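Local coordinates for SusD-like protein BACOVA_02651 (Bacteroides ovatus, PDB 5E75) that binds polysaccharide at the bacterial cell surface and probably captures xyloglucan before its transport into the periplasm for degradation, at residues 112-117 with 162-167; 182-187 with 212-217; 218-223 with 384-389; 357-362 with 416-421. All blocks are in the same frame, centred on the assembly; numbering follows the deposited sequence.

Contact 1 (112-117 with 162-167); sequences EARLMR and LNYAVD
L115 meets L162 and A165 in an apolar seam between helices 103-125 and 151-168; the helix segments 112-117 and 162-167 run roughly antiparallel, 141° between their directions and 8.1 Å between their axes. The touching branches of the leucines are L115 CD1 and L162 CD2, 3.6 Å from each other. Closer to the backbone, L115 CB lies 4.1 Å from A165 CB, a contact of small groups consistent with the close approach of the axes. L115 turns its CG anti to the backbone N (chi1 174°), which carries CD1 over to L162.

The second kind of contact is between R114 and Y164, whose side chains lie crosswise. R114 NH1 lies 3.6 Å from Y164 CD2, approaching the ring obliquely, while Y164 CB sits over one face of the guanidinium toward its rim. The two planes are 24° apart. No hydrogen bond joins the segments: the polar end of R114 is held by salt bridges from NE to D161 and from NH2 to the C-terminal residue E519.

The tyrosine thus offers carbon to the flat side of a guanidinium whose NE and NH2 are engaged by carboxylates. Between the segments the contact is van der Waals packing, and the R114-D161 salt bridge adds a charged link between the same helices.

Contact 2 (182-187 with 212-217); sequences AAKGIL and RQYASD
Y214 is the first residue of 212-217 to meet 182-187, and it does so with both its CB and its ring. The two helix segments run roughly antiparallel, at 142° with axes 8.0 Å apart, and the CA atoms of Y214 and K184 are the nearest pair. Y214 CB rests 3.6 Å from K184 O. With CG anti to its own carbonyl carbon, the tyrosine lays its ring along helix 180-195, where L187 lies over one face: L187 CD2 stands 3.7 Å from the ring centroid and 17° off the normal, a CH-pi contact shifted toward CZ. The aliphatic part of K184 passes the ring edge instead, with K184 CG 4.0 Å from Y214 CD1.

Two residues on, the S216 hydroxyl donates to R212 O, a carbonyl that also accepts the S216 backbone N-H from the opposite face of its plane. The serine hydroxyl is thus engaged within its own helix.

D217, one turn after Y214, closes the contact with a salt bridge. The K184 chain runs straight from CG outward, and its NZ reaches D217 OD2 at 2.7 Å on the syn side, 26° out of the carboxylate plane. The other oxygen, OD1, accepts from N221 ND2, so both ends of the carboxylate have partners.

Helix 180-195 lies between helix 151-168, touched by A183, K184 and L187, and helix 205-221; the latter in turn meets Y367 of helix 360-372 through A215 and S216.

Contact 3 (218-223 with 384-389); sequences VCENSG and LYFFNR
The C-terminal part of helix 205-221 faces helix 382-393 across a CA-to-CA distance of 7.7 Å between C219 and F386, the nearest pair, and the chain leaves helical geometry at G223 with positive phi. F386 bridges this gap with its ring. C219 CB sits over the centre of one face, 3.6 Å from the ring centroid and 11° off the normal, in a CH-pi contact. The sulfur lies over the same face: C219 SG is 4.3 Å from the F386 centroid, a cysteine sulfur-aromatic contact. Y385, the residue before F386, places CD2 over the centre of the opposite face, so the phenyl group is sandwiched.

E220 comes to the rim of the ring. Bent at chi2 (-76°), its chain folds toward F386, and E220 OE2 approaches F386 CE2 to 3.5 Å near the ring plane, with the carboxylate turned almost perpendicular to the ring. The weakly positive ring edge would probably suit such an oxygen, but the stronger partner of OE2 is R382, which forms a salt bridge with it.

Within 218-223, S222 OG donates to V218 O at 2.8 Å.

Helix 360-372 lies alongside: the rings of Y364 and F386 meet with planes about 60° apart, Y364 touches C219, and V218 packs on L360. V218 also touches W181 and K184 of helix 180-195.

Contact 4 (357-362 with 416-421); sequences ILRLAD and GMEYSN
R359 and E418 join a strand-to-helix junction to a loop without regular structure. In 357-362 an extended stretch at L358 and R359 passes directly into helix 360-372, with R359 at the N-cap position and D362 N bonded to R359 O. Segment 416-421 is the connection between helices 404-415 and 421-431; M417 and Y419 both have positive phi, and S420 occupies the N-cap position of the second helix.

Across the gap the contact is a bidentate salt bridge. R359 grips the carboxylate side-on: NE donates to E418 OE1 at 2.9 Å, with an N-H...O angle of 165°, and NH2 donates to E418 OE2 at 2.7 Å. Each oxygen uses its syn lone pair, and both lie close to the guanidinium plane, although the two flat groups are twisted 36° apart. The arginine bends at chi3 (-76°), whereas the glutamate reaches out straight, and the two chains meet nearly at right angles.

The strand that delivers R359 pairs antiparallel with 244-248, where I357 and L358 both face L246 in a classic beta bulge. R359 therefore stands where this small two-stranded sheet gives way to a helix of the SusD-family fold.

Both residues are buried, and further charges surround them. R359 NH1 forms salt bridges with E243 and E414, while E418 OE2 is shared with K332, whose NZ also bonds G416 O. This network of alternating charges probably keeps both groups ionised within the interior. Beside it, F415 of helix 404-415 packs against R359, and F234 touches E418.

How the contacts relate
From the N terminus, contact 1 closes the loop between helices 103-125 and 151-168, and contact 2 then joins the next two helices, 180-195 and 205-221. These two closures stand in series and touch where L162, N163 and V166 pack on A183, I186 and L187. Contact 3 starts on the same helix 205-221 and makes a long closure of 160 intervening residues to helix 382-393. Contact 4 opens within that loop but closes beyond it, so the two cross, and V218 meets L360 between them. L358 of contact 4 also packs on helix 180-195. The N-terminal helices are thereby tied to the SusD-family region, with contact 4 near the centre of the chain.

Contact 1 (112-117 with 162-167)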
loop_
_atom_site.group_PDB
_atom_site.type_symbol
_atom_site.label_atom_id
_atom_site.label_comp_id
_atom_site.label_asym_id
_atom_site.label_seq_id
_atom_site.Cartn_x
_atom_site.Cartn_y
_atom_site.Cartn_z
ATOM N N GLU A 112 -19.998 1.979 2.342
ATOM C CA GLU A 112 -18.683 2.255 2.907
ATOM C C GLU A 112 -18.173 1.040 3.667
ATOM O O GLU A 112 -16.989 0.693 3.559
ATOM C CB GLU A 112 -18.752 3.467 3.824
ATOM C CG GLU A 112 -19.000 4.770 3.095
ATOM C CD GLU A 112 -19.155 5.922 4.063
ATOM O OE1 GLU A 112 -20.158 5.957 4.808
ATOM O OE2 GLU A 112 -18.250 6.765 4.138
ATOM N N ALA A 113 -19.045 0.390 4.434
ATOM C CA ALA A 113 -18.682 -0.816 5.168
ATOM C C ALA A 113 -18.220 -1.896 4.187
ATOM O O ALA A 113 -17.168 -2.500 4.385
ATOM C CB ALA A 113 -19.855 -1.305 5.988
ATOM N N ARG A 114 -18.988 -2.135 3.126
ATOM C CA ARG A 114 -18.639 -3.197 2.194
ATOM C C ARG A 114 -17.372 -2.853 1.395
ATOM O O ARG A 114 -16.573 -3.738 1.086
ATOM C CB ARG A 114 -19.816 -3.520 1.274
ATOM C CG ARG A 114 -20.992 -4.090 2.051
ATOM C CD ARG A 114 -22.105 -4.628 1.160
ATOM N NE ARG A 114 -21.705 -5.847 0.468
ATOM C CZ ARG A 114 -22.522 -6.594 -0.265
ATOM N NH1 ARG A 114 -23.799 -6.257 -0.399
ATOM N NH2 ARG A 114 -22.060 -7.686 -0.856
ATOM N N LEU A 115 -17.155 -1.578 1.097
ATOM C CA LEU A 115 -15.906 -1.165 0.448
ATOM C C LEU A 115 -14.712 -1.487 1.327
ATOM O O LEU A 115 -13.699 -2.012 0.848
ATOM C CB LEU A 115 -15.943 0.335 0.130
ATOM C CG LEU A 115 -14.659 0.982 -0.418
ATOM C CD1 LEU A 115 -14.220 0.301 -1.695
ATOM C CD2 LEU A 115 -14.799 2.493 -0.662
ATOM N N MET A 116 -14.802 -1.166 2.610
ATOM C CA MET A 116 -13.684 -1.424 3.507
ATOM C C MET A 116 -13.481 -2.912 3.709
ATOM O O MET A 116 -12.339 -3.383 3.732
ATOM C CB MET A 116 -13.853 -0.713 4.847
ATOM C CG MET A 116 -13.817 0.786 4.741
ATOM S SD MET A 116 -12.258 1.376 4.097
ATOM C CE MET A 116 -12.469 3.143 4.259
ATOM N N ARG A 117 -14.561 -3.670 3.829
ATOM C CA ARG A 117 -14.461 -5.115 3.958
ATOM C C ARG A 117 -13.774 -5.719 2.729
ATOM O O ARG A 117 -12.920 -6.607 2.852
ATOM C CB ARG A 117 -15.861 -5.706 4.154
ATOM C CG ARG A 117 -15.878 -7.199 4.460
ATOM C CD ARG A 117 -17.240 -7.683 4.900
ATOM N NE ARG A 117 -18.223 -7.658 3.844
ATOM C CZ ARG A 117 -19.514 -7.916 4.036
ATOM N NH1 ARG A 117 -19.980 -8.220 5.247
ATOM N NH2 ARG A 117 -20.335 -7.889 3.008
ATOM N N LEU A 162 -17.622 -4.879 -3.683
ATOM C CA LEU A 162 -17.331 -3.729 -4.515
ATOM C C LEU A 162 -18.487 -3.361 -5.447
ATOM O O LEU A 162 -18.724 -2.172 -5.699
ATOM C CB LEU A 162 -16.040 -3.965 -5.303
ATOM C CG LEU A 162 -14.794 -3.983 -4.420
ATOM C CD1 LEU A 162 -13.596 -4.491 -5.194
ATOM C CD2 LEU A 162 -14.507 -2.616 -3.844
ATOM N N ASN A 163 -19.197 -4.357 -5.967
ATOM C CA ASN A 163 -20.366 -4.084 -6.819
ATOM C C ASN A 163 -21.385 -3.252 -6.055
ATOM O O ASN A 163 -21.907 -2.285 -6.582
ATOM C CB ASN A 163 -21.034 -5.375 -7.319
ATOM C CG ASN A 163 -20.260 -6.065 -8.427
ATOM O OD1 ASN A 163 -19.447 -5.454 -9.118
ATOM N ND2 ASN A 163 -20.547 -7.344 -8.628
ATOM N N TYR A 164 -21.647 -3.624 -4.807
ATOM C CA TYR A 164 -22.606 -2.875 -4.012
ATOM C C TYR A 164 -22.110 -1.450 -3.822
ATOM O O TYR A 164 -22.876 -0.494 -3.936
ATOM C CB TYR A 164 -22.860 -3.544 -2.662
ATOM C CG TYR A 164 -23.957 -2.855 -1.872
ATOM C CD1 TYR A 164 -23.687 -1.731 -1.084
ATOM C CD2 TYR A 164 -25.276 -3.305 -1.928
ATOM C CE1 TYR A 164 -24.696 -1.083 -0.383
ATOM C CE2 TYR A 164 -26.287 -2.658 -1.209
ATOM C CZ TYR A 164 -25.976 -1.555 -0.446
ATOM O OH TYR A 164 -26.936 -0.886 0.262
ATOM N N ALA A 165 -20.822 -1.283 -3.539
ATOM C CA ALA A 165 -20.287 0.047 -3.309
ATOM C C ALA A 165 -20.312 0.902 -4.577
ATOM O O ALA A 165 -20.586 2.098 -4.511
ATOM C CB ALA A 165 -18.869 -0.031 -2.745
ATOM N N VAL A 166 -20.012 0.304 -5.731
ATOM C CA VAL A 166 -20.102 1.039 -6.986
ATOM C C VAL A 166 -21.531 1.568 -7.174
ATOM O O VAL A 166 -21.730 2.707 -7.596
ATOM C CB VAL A 166 -19.709 0.159 -8.195
ATOM C CG1 VAL A 166 -20.098 0.827 -9.550
ATOM C CG2 VAL A 166 -18.206 -0.146 -8.159
ATOM N N ASP A 167 -22.518 0.730 -6.879
ATOM C CA ASP A 167 -23.915 1.100 -7.101
ATOM C C ASP A 167 -24.495 2.049 -6.061
ATOM O O ASP A 167 -25.496 2.720 -6.339
ATOM C CB ASP A 167 -24.779 -0.155 -7.174
ATOM C CG ASP A 167 -24.499 -0.984 -8.410
ATOM O OD1 ASP A 167 -23.992 -0.430 -9.412
ATOM O OD2 ASP A 167 -24.794 -2.196 -8.368
#

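Contact 2 (182-187 with 212-217)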
loop_
_atom_site.group_PDB
_atom_site.type_symbol
_atom_site.label_atom_id
_atom_site.label_comp_id
_atom_site.label_asym_id
_atom_site.label_seq_id
_atom_site.Cartn_x
_atom_site.Cartn_y
_atom_site.Cartn_z
ATOM N N ALA A 182 -13.734 5.565 -6.260
ATOM C CA ALA A 182 -12.831 4.733 -5.480
ATOM C C ALA A 182 -13.206 3.257 -5.609
ATOM O O ALA A 182 -12.351 2.402 -5.814
ATOM C CB ALA A 182 -12.855 5.151 -4.017
ATOM N N ALA A 183 -14.495 2.948 -5.497
ATOM C CA ALA A 183 -14.955 1.565 -5.623
ATOM C C ALA A 183 -14.648 1.007 -7.017
ATOM O O ALA A 183 -14.203 -0.125 -7.144
ATOM C CB ALA A 183 -16.448 1.454 -5.317
ATOM N N LYS A 184 -14.881 1.798 -8.055
ATOM C CA LYS A 184 -14.585 1.354 -9.407
ATOM C C LYS A 184 -13.077 1.123 -9.598
ATOM O O LYS A 184 -12.671 0.167 -10.266
ATOM C CB LYS A 184 -15.074 2.372 -10.435
ATOM C CG LYS A 184 -16.576 2.497 -10.546
ATOM C CD LYS A 184 -17.006 3.583 -11.530
ATOM C CE LYS A 184 -18.529 3.594 -11.682
ATOM N NZ LYS A 184 -18.998 4.737 -12.528
ATOM N N GLY A 185 -12.252 1.988 -9.017
ATOM C CA GLY A 185 -10.807 1.842 -9.119
ATOM C C GLY A 185 -10.292 0.577 -8.454
ATOM O O GLY A 185 -9.455 -0.145 -9.016
ATOM N N ILE A 186 -10.781 0.296 -7.247
ATOM C CA ILE A 186 -10.404 -0.949 -6.572
ATOM C C ILE A 186 -10.895 -2.157 -7.373
ATOM O O ILE A 186 -10.177 -3.130 -7.544
ATOM C CB ILE A 186 -10.937 -1.018 -5.114
ATOM C CG1 ILE A 186 -10.414 0.163 -4.280
ATOM C CG2 ILE A 186 -10.570 -2.347 -4.453
ATOM C CD1 ILE A 186 -9.013 0.077 -3.848
ATOM N N LEU A 187 -12.125 -2.088 -7.874
ATOM C CA LEU A 187 -12.674 -3.193 -8.641
ATOM C C LEU A 187 -11.865 -3.485 -9.911
ATOM O O LEU A 187 -11.628 -4.648 -10.252
ATOM C CB LEU A 187 -14.156 -2.928 -8.943
ATOM C CG LEU A 187 -14.936 -4.042 -9.632
ATOM C CD1 LEU A 187 -14.837 -5.352 -8.861
ATOM C CD2 LEU A 187 -16.390 -3.604 -9.731
ATOM N N ARG A 212 -10.517 -3.034 -17.744
ATOM C CA ARG A 212 -10.458 -1.869 -18.634
ATOM C C ARG A 212 -11.704 -1.003 -18.523
ATOM O O ARG A 212 -11.623 0.217 -18.515
ATOM C CB ARG A 212 -10.279 -2.290 -20.092
ATOM C CG ARG A 212 -8.889 -2.799 -20.422
ATOM C CD ARG A 212 -8.703 -2.934 -21.916
ATOM N NE ARG A 212 -9.586 -3.926 -22.526
ATOM C CZ ARG A 212 -9.261 -5.197 -22.756
ATOM N NH1 ARG A 212 -8.078 -5.678 -22.407
ATOM N NH2 ARG A 212 -10.128 -6.006 -23.349
ATOM N N GLN A 213 -12.868 -1.633 -18.464
ATOM C CA GLN A 213 -14.099 -0.868 -18.372
ATOM C C GLN A 213 -14.161 -0.028 -17.096
ATOM O O GLN A 213 -14.478 1.154 -17.148
ATOM C CB GLN A 213 -15.300 -1.800 -18.458
ATOM C CG GLN A 213 -15.534 -2.360 -19.847
ATOM C CD GLN A 213 -16.751 -3.258 -19.887
ATOM O OE1 GLN A 213 -16.635 -4.483 -19.857
ATOM N NE2 GLN A 213 -17.927 -2.652 -19.938
ATOM N N TYR A 214 -13.851 -0.633 -15.948
ATOM C CA TYR A 214 -13.887 0.115 -14.699
ATOM C C TYR A 214 -12.773 1.167 -14.626
ATOM O O TYR A 214 -13.017 2.293 -14.200
ATOM C CB TYR A 214 -13.846 -0.837 -13.492
ATOM C CG TYR A 214 -15.174 -1.519 -13.279
ATOM C CD1 TYR A 214 -16.232 -0.831 -12.726
ATOM C CD2 TYR A 214 -15.378 -2.836 -13.659
ATOM C CE1 TYR A 214 -17.465 -1.433 -12.550
ATOM C CE2 TYR A 214 -16.610 -3.448 -13.495
ATOM C CZ TYR A 214 -17.644 -2.746 -12.930
ATOM O OH TYR A 214 -18.868 -3.376 -12.765
ATOM N N ALA A 215 -11.557 0.801 -15.020
ATOM C CA ALA A 215 -10.461 1.750 -14.923
ATOM C C ALA A 215 -10.650 2.909 -15.910
ATOM O O ALA A 215 -10.421 4.060 -15.567
ATOM C CB ALA A 215 -9.114 1.060 -15.152
ATOM N N SER A 216 -11.092 2.608 -17.131
ATOM C CA SER A 216 -11.271 3.664 -18.129
ATOM C C SER A 216 -12.344 4.649 -17.687
ATOM O O SER A 216 -12.214 5.846 -17.886
ATOM C CB SER A 216 -11.600 3.098 -19.510
ATOM O OG SER A 216 -12.830 2.437 -19.521
ATOM N N ASP A 217 -13.404 4.140 -17.055
ATOM C CA ASP A 217 -14.471 5.012 -16.558
ATOM C C ASP A 217 -13.878 6.033 -15.564
ATOM O O ASP A 217 -14.091 7.239 -15.676
ATOM C CB ASP A 217 -15.566 4.143 -15.931
ATOM C CG ASP A 217 -16.818 4.914 -15.571
ATOM O OD1 ASP A 217 -17.046 6.021 -16.098
ATOM O OD2 ASP A 217 -17.588 4.372 -14.750
#

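Contact 3 (218-223 with 384-389)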
loop_
_atom_site.group_PDB
_atom_site.type_symbol
_atom_site.label_atom_id
_atom_site.label_comp_id
_atom_site.label_asym_id
_atom_site.label_seq_id
_atom_site.Cartn_x
_atom_site.Cartn_y
_atom_site.Cartn_z
ATOM N N VAL A 218 -13.084 5.553 -14.607
ATOM C CA VAL A 218 -12.449 6.456 -13.652
ATOM C C VAL A 218 -11.508 7.447 -14.344
ATOM O O VAL A 218 -11.568 8.655 -14.108
ATOM C CB VAL A 218 -11.678 5.671 -12.574
ATOM C CG1 VAL A 218 -10.976 6.613 -11.608
ATOM C CG2 VAL A 218 -12.620 4.740 -11.803
ATOM N N CYS A 219 -10.629 6.933 -15.191
ATOM C CA CYS A 219 -9.641 7.777 -15.838
ATOM C C CYS A 219 -10.268 8.841 -16.727
ATOM O O CYS A 219 -9.869 10.007 -16.697
ATOM C CB CYS A 219 -8.685 6.913 -16.668
ATOM S SG CYS A 219 -7.642 5.799 -15.693
ATOM N N GLU A 220 -11.229 8.429 -17.544
ATOM C CA GLU A 220 -11.829 9.328 -18.531
ATOM C C GLU A 220 -12.947 10.214 -18.003
ATOM O O GLU A 220 -13.092 11.338 -18.483
ATOM C CB GLU A 220 -12.386 8.538 -19.715
ATOM C CG GLU A 220 -11.388 7.637 -20.439
ATOM C CD GLU A 220 -10.408 8.355 -21.363
ATOM O OE1 GLU A 220 -10.284 9.598 -21.320
ATOM O OE2 GLU A 220 -9.744 7.620 -22.127
ATOM N N ASN A 221 -13.725 9.740 -17.020
ATOM C CA ASN A 221 -15.004 10.372 -16.684
ATOM C C ASN A 221 -15.104 10.967 -15.285
ATOM O O ASN A 221 -16.065 11.681 -14.992
ATOM C CB ASN A 221 -16.156 9.364 -16.868
ATOM C CG ASN A 221 -16.270 8.861 -18.295
ATOM O OD1 ASN A 221 -16.078 9.616 -19.252
ATOM N ND2 ASN A 221 -16.555 7.579 -18.445
ATOM N N SER A 222 -14.149 10.676 -14.404
ATOM C CA SER A 222 -14.245 11.135 -13.024
ATOM C C SER A 222 -14.092 12.637 -12.844
ATOM O O SER A 222 -14.562 13.178 -11.843
ATOM C CB SER A 222 -13.228 10.435 -12.125
ATOM O OG SER A 222 -11.904 10.839 -12.426
ATOM N N GLY A 223 -13.400 13.297 -13.772
ATOM C CA GLY A 223 -13.110 14.711 -13.637
ATOM C C GLY A 223 -11.960 14.973 -12.677
ATOM O O GLY A 223 -11.660 16.129 -12.376
ATOM N N LEU A 384 -2.065 3.469 -22.720
ATOM C CA LEU A 384 -0.710 3.996 -22.835
ATOM C C LEU A 384 -0.682 5.487 -22.486
ATOM O O LEU A 384 0.256 5.967 -21.836
ATOM C CB LEU A 384 -0.153 3.749 -24.241
ATOM C CG LEU A 384 1.279 4.231 -24.482
ATOM C CD1 LEU A 384 2.291 3.538 -23.552
ATOM C CD2 LEU A 384 1.651 4.022 -25.974
ATOM N N TYR A 385 -1.708 6.222 -22.900
ATOM C CA TYR A 385 -1.813 7.633 -22.557
ATOM C C TYR A 385 -1.778 7.816 -21.050
ATOM O O TYR A 385 -1.050 8.667 -20.545
ATOM C CB TYR A 385 -3.087 8.260 -23.133
ATOM C CG TYR A 385 -3.421 9.629 -22.581
ATOM C CD1 TYR A 385 -2.625 10.730 -22.858
ATOM C CD2 TYR A 385 -4.526 9.807 -21.761
ATOM C CE1 TYR A 385 -2.933 11.975 -22.356
ATOM C CE2 TYR A 385 -4.847 11.037 -21.258
ATOM C CZ TYR A 385 -4.042 12.127 -21.557
ATOM O OH TYR A 385 -4.358 13.358 -21.046
ATOM N N PHE A 386 -2.548 7.020 -20.319
ATOM C CA PHE A 386 -2.625 7.214 -18.877
ATOM C C PHE A 386 -1.357 6.751 -18.178
ATOM O O PHE A 386 -0.957 7.361 -17.187
ATOM C CB PHE A 386 -3.915 6.604 -18.306
ATOM C CG PHE A 386 -5.144 7.449 -18.596
ATOM C CD1 PHE A 386 -5.317 8.655 -17.960
ATOM C CD2 PHE A 386 -6.078 7.062 -19.551
ATOM C CE1 PHE A 386 -6.397 9.462 -18.231
ATOM C CE2 PHE A 386 -7.152 7.870 -19.846
ATOM C CZ PHE A 386 -7.319 9.073 -19.186
ATOM N N PHE A 387 -0.685 5.729 -18.708
ATOM C CA PHE A 387 0.648 5.384 -18.233
ATOM C C PHE A 387 1.561 6.604 -18.384
ATOM O O PHE A 387 2.303 6.987 -17.459
ATOM C CB PHE A 387 1.213 4.193 -19.026
ATOM C CG PHE A 387 2.635 3.844 -18.692
ATOM C CD1 PHE A 387 3.696 4.521 -19.286
ATOM C CD2 PHE A 387 2.922 2.828 -17.798
ATOM C CE1 PHE A 387 5.002 4.202 -18.980
ATOM C CE2 PHE A 387 4.247 2.499 -17.493
ATOM C CZ PHE A 387 5.277 3.203 -18.077
ATOM N N ASN A 388 1.488 7.234 -19.551
ATOM C CA ASN A 388 2.363 8.358 -19.832
ATOM C C ASN A 388 2.018 9.625 -19.064
ATOM O O ASN A 388 2.891 10.487 -18.884
ATOM C CB ASN A 388 2.478 8.590 -21.349
ATOM C CG ASN A 388 3.475 7.650 -21.988
ATOM O OD1 ASN A 388 4.481 7.286 -21.380
ATOM N ND2 ASN A 388 3.211 7.257 -23.218
ATOM N N ARG A 389 0.787 9.738 -18.555
ATOM C CA ARG A 389 0.446 10.832 -17.660
ATOM C C ARG A 389 1.225 10.698 -16.349
ATOM O O ARG A 389 1.635 11.699 -15.763
ATOM C CB ARG A 389 -1.058 10.873 -17.369
ATOM C CG ARG A 389 -1.921 11.456 -18.499
ATOM C CD ARG A 389 -1.753 12.973 -18.618
ATOM N NE ARG A 389 -2.190 13.610 -17.386
ATOM C CZ ARG A 389 -1.425 14.312 -16.548
ATOM N NH1 ARG A 389 -0.153 14.576 -16.820
ATOM N NH2 ARG A 389 -1.959 14.793 -15.431
#

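Contact 4 (357-362 with 416-421)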
loop_
_atom_site.group_PDB
_atom_site.type_symbol
_atom_site.label_atom_id
_atom_site.label_comp_id
_atom_site.label_asym_id
_atom_site.label_seq_id
_atom_site.Cartn_x
_atom_site.Cartn_y
_atom_site.Cartn_z
ATOM N N ILE A 357 -4.815 4.321 0.503
ATOM C CA ILE A 357 -5.252 3.000 0.079
ATOM C C ILE A 357 -5.305 2.952 -1.448
ATOM O O ILE A 357 -4.846 1.982 -2.058
ATOM C CB ILE A 357 -6.610 2.617 0.711
ATOM C CG1 ILE A 357 -6.451 2.459 2.223
ATOM C CG2 ILE A 357 -7.175 1.333 0.086
ATOM C CD1 ILE A 357 -7.772 2.286 2.992
ATOM N N LEU A 358 -5.841 4.007 -2.065
ATOM C CA LEU A 358 -5.879 4.117 -3.521
ATOM C C LEU A 358 -5.658 5.553 -4.012
ATOM O O LEU A 358 -6.404 6.460 -3.625
ATOM C CB LEU A 358 -7.217 3.617 -4.071
ATOM C CG LEU A 358 -7.343 3.600 -5.604
ATOM C CD1 LEU A 358 -6.415 2.544 -6.200
ATOM C CD2 LEU A 358 -8.785 3.364 -6.015
ATOM N N ARG A 359 -4.644 5.747 -4.857
ATOM C CA ARG A 359 -4.452 6.998 -5.580
ATOM C C ARG A 359 -4.878 6.866 -7.045
ATOM O O ARG A 359 -4.799 5.792 -7.640
ATOM C CB ARG A 359 -2.973 7.427 -5.538
ATOM C CG ARG A 359 -2.535 7.943 -4.207
ATOM C CD ARG A 359 -1.264 8.751 -4.288
ATOM N NE ARG A 359 -0.020 8.002 -4.441
ATOM C CZ ARG A 359 0.731 7.984 -5.538
ATOM N NH1 ARG A 359 0.308 8.524 -6.676
ATOM N NH2 ARG A 359 1.910 7.381 -5.508
ATOM N N LEU A 360 -5.255 7.986 -7.652
ATOM C CA LEU A 360 -5.628 7.988 -9.068
ATOM C C LEU A 360 -4.508 7.448 -9.962
ATOM O O LEU A 360 -4.794 6.753 -10.950
ATOM C CB LEU A 360 -6.060 9.395 -9.489
ATOM C CG LEU A 360 -6.612 9.550 -10.902
ATOM C CD1 LEU A 360 -7.927 8.816 -11.086
ATOM C CD2 LEU A 360 -6.757 11.020 -11.217
ATOM N N ALA A 361 -3.245 7.707 -9.623
ATOM C CA ALA A 361 -2.158 7.200 -10.461
ATOM C C ALA A 361 -2.169 5.675 -10.535
ATOM O O ALA A 361 -1.738 5.108 -11.531
ATOM C CB ALA A 361 -0.833 7.671 -9.956
ATOM N N ASP A 362 -2.615 5.015 -9.474
ATOM C CA ASP A 362 -2.750 3.553 -9.469
ATOM C C ASP A 362 -3.757 3.121 -10.539
ATOM O O ASP A 362 -3.541 2.150 -11.270
ATOM C CB ASP A 362 -3.197 3.125 -8.069
ATOM C CG ASP A 362 -2.947 1.678 -7.755
ATOM O OD1 ASP A 362 -2.897 0.840 -8.662
ATOM O OD2 ASP A 362 -2.797 1.384 -6.552
ATOM N N GLY A 416 6.604 3.613 -4.079
ATOM C CA GLY A 416 7.584 3.295 -3.054
ATOM C C GLY A 416 7.215 3.877 -1.702
ATOM O O GLY A 416 6.793 5.032 -1.606
ATOM N N MET A 417 7.356 3.063 -0.654
ATOM C CA MET A 417 7.059 3.482 0.726
ATOM C C MET A 417 5.598 3.885 0.926
ATOM O O MET A 417 5.272 4.619 1.845
ATOM C CB MET A 417 8.029 4.578 1.205
ATOM C CG MET A 417 9.495 4.138 1.255
ATOM S SD MET A 417 9.780 2.563 2.087
ATOM C CE MET A 417 8.885 2.817 3.636
ATOM N N GLU A 418 4.704 3.341 0.105
ATOM C CA GLU A 418 3.255 3.468 0.330
ATOM C C GLU A 418 2.626 2.140 0.736
ATOM O O GLU A 418 1.405 2.026 0.806
ATOM C CB GLU A 418 2.530 4.043 -0.893
ATOM C CG GLU A 418 2.892 5.496 -1.109
ATOM C CD GLU A 418 2.246 6.123 -2.326
ATOM O OE1 GLU A 418 0.998 6.046 -2.492
ATOM O OE2 GLU A 418 3.015 6.742 -3.073
ATOM N N TYR A 419 3.457 1.155 1.037
ATOM C CA TYR A 419 2.985 -0.107 1.615
ATOM C C TYR A 419 2.052 -0.852 0.677
ATOM O O TYR A 419 1.126 -1.520 1.127
ATOM C CB TYR A 419 2.345 0.139 2.991
ATOM C CG TYR A 419 2.947 1.325 3.751
ATOM C CD1 TYR A 419 4.296 1.396 4.071
ATOM C CD2 TYR A 419 2.131 2.385 4.127
ATOM C CE1 TYR A 419 4.814 2.531 4.759
ATOM C CE2 TYR A 419 2.629 3.487 4.800
ATOM C CZ TYR A 419 3.959 3.553 5.092
ATOM O OH TYR A 419 4.386 4.685 5.775
ATOM N N SER A 420 2.326 -0.747 -0.622
ATOM C CA SER A 420 1.503 -1.367 -1.646
ATOM C C SER A 420 2.273 -2.289 -2.594
ATOM O O SER A 420 1.690 -3.186 -3.186
ATOM C CB SER A 420 0.815 -0.278 -2.471
ATOM O OG SER A 420 1.771 0.604 -3.025
ATOM N N ASN A 421 3.565 -2.072 -2.766
ATOM C CA ASN A 421 4.297 -2.805 -3.782
ATOM C C ASN A 421 4.285 -4.305 -3.558
ATOM O O ASN A 421 4.237 -5.052 -4.524
ATOM C CB ASN A 421 5.735 -2.286 -3.927
ATOM C CG ASN A 421 5.823 -0.953 -4.651
ATOM O OD1 ASN A 421 4.942 -0.586 -5.438
ATOM N ND2 ASN A 421 6.899 -0.237 -4.399
#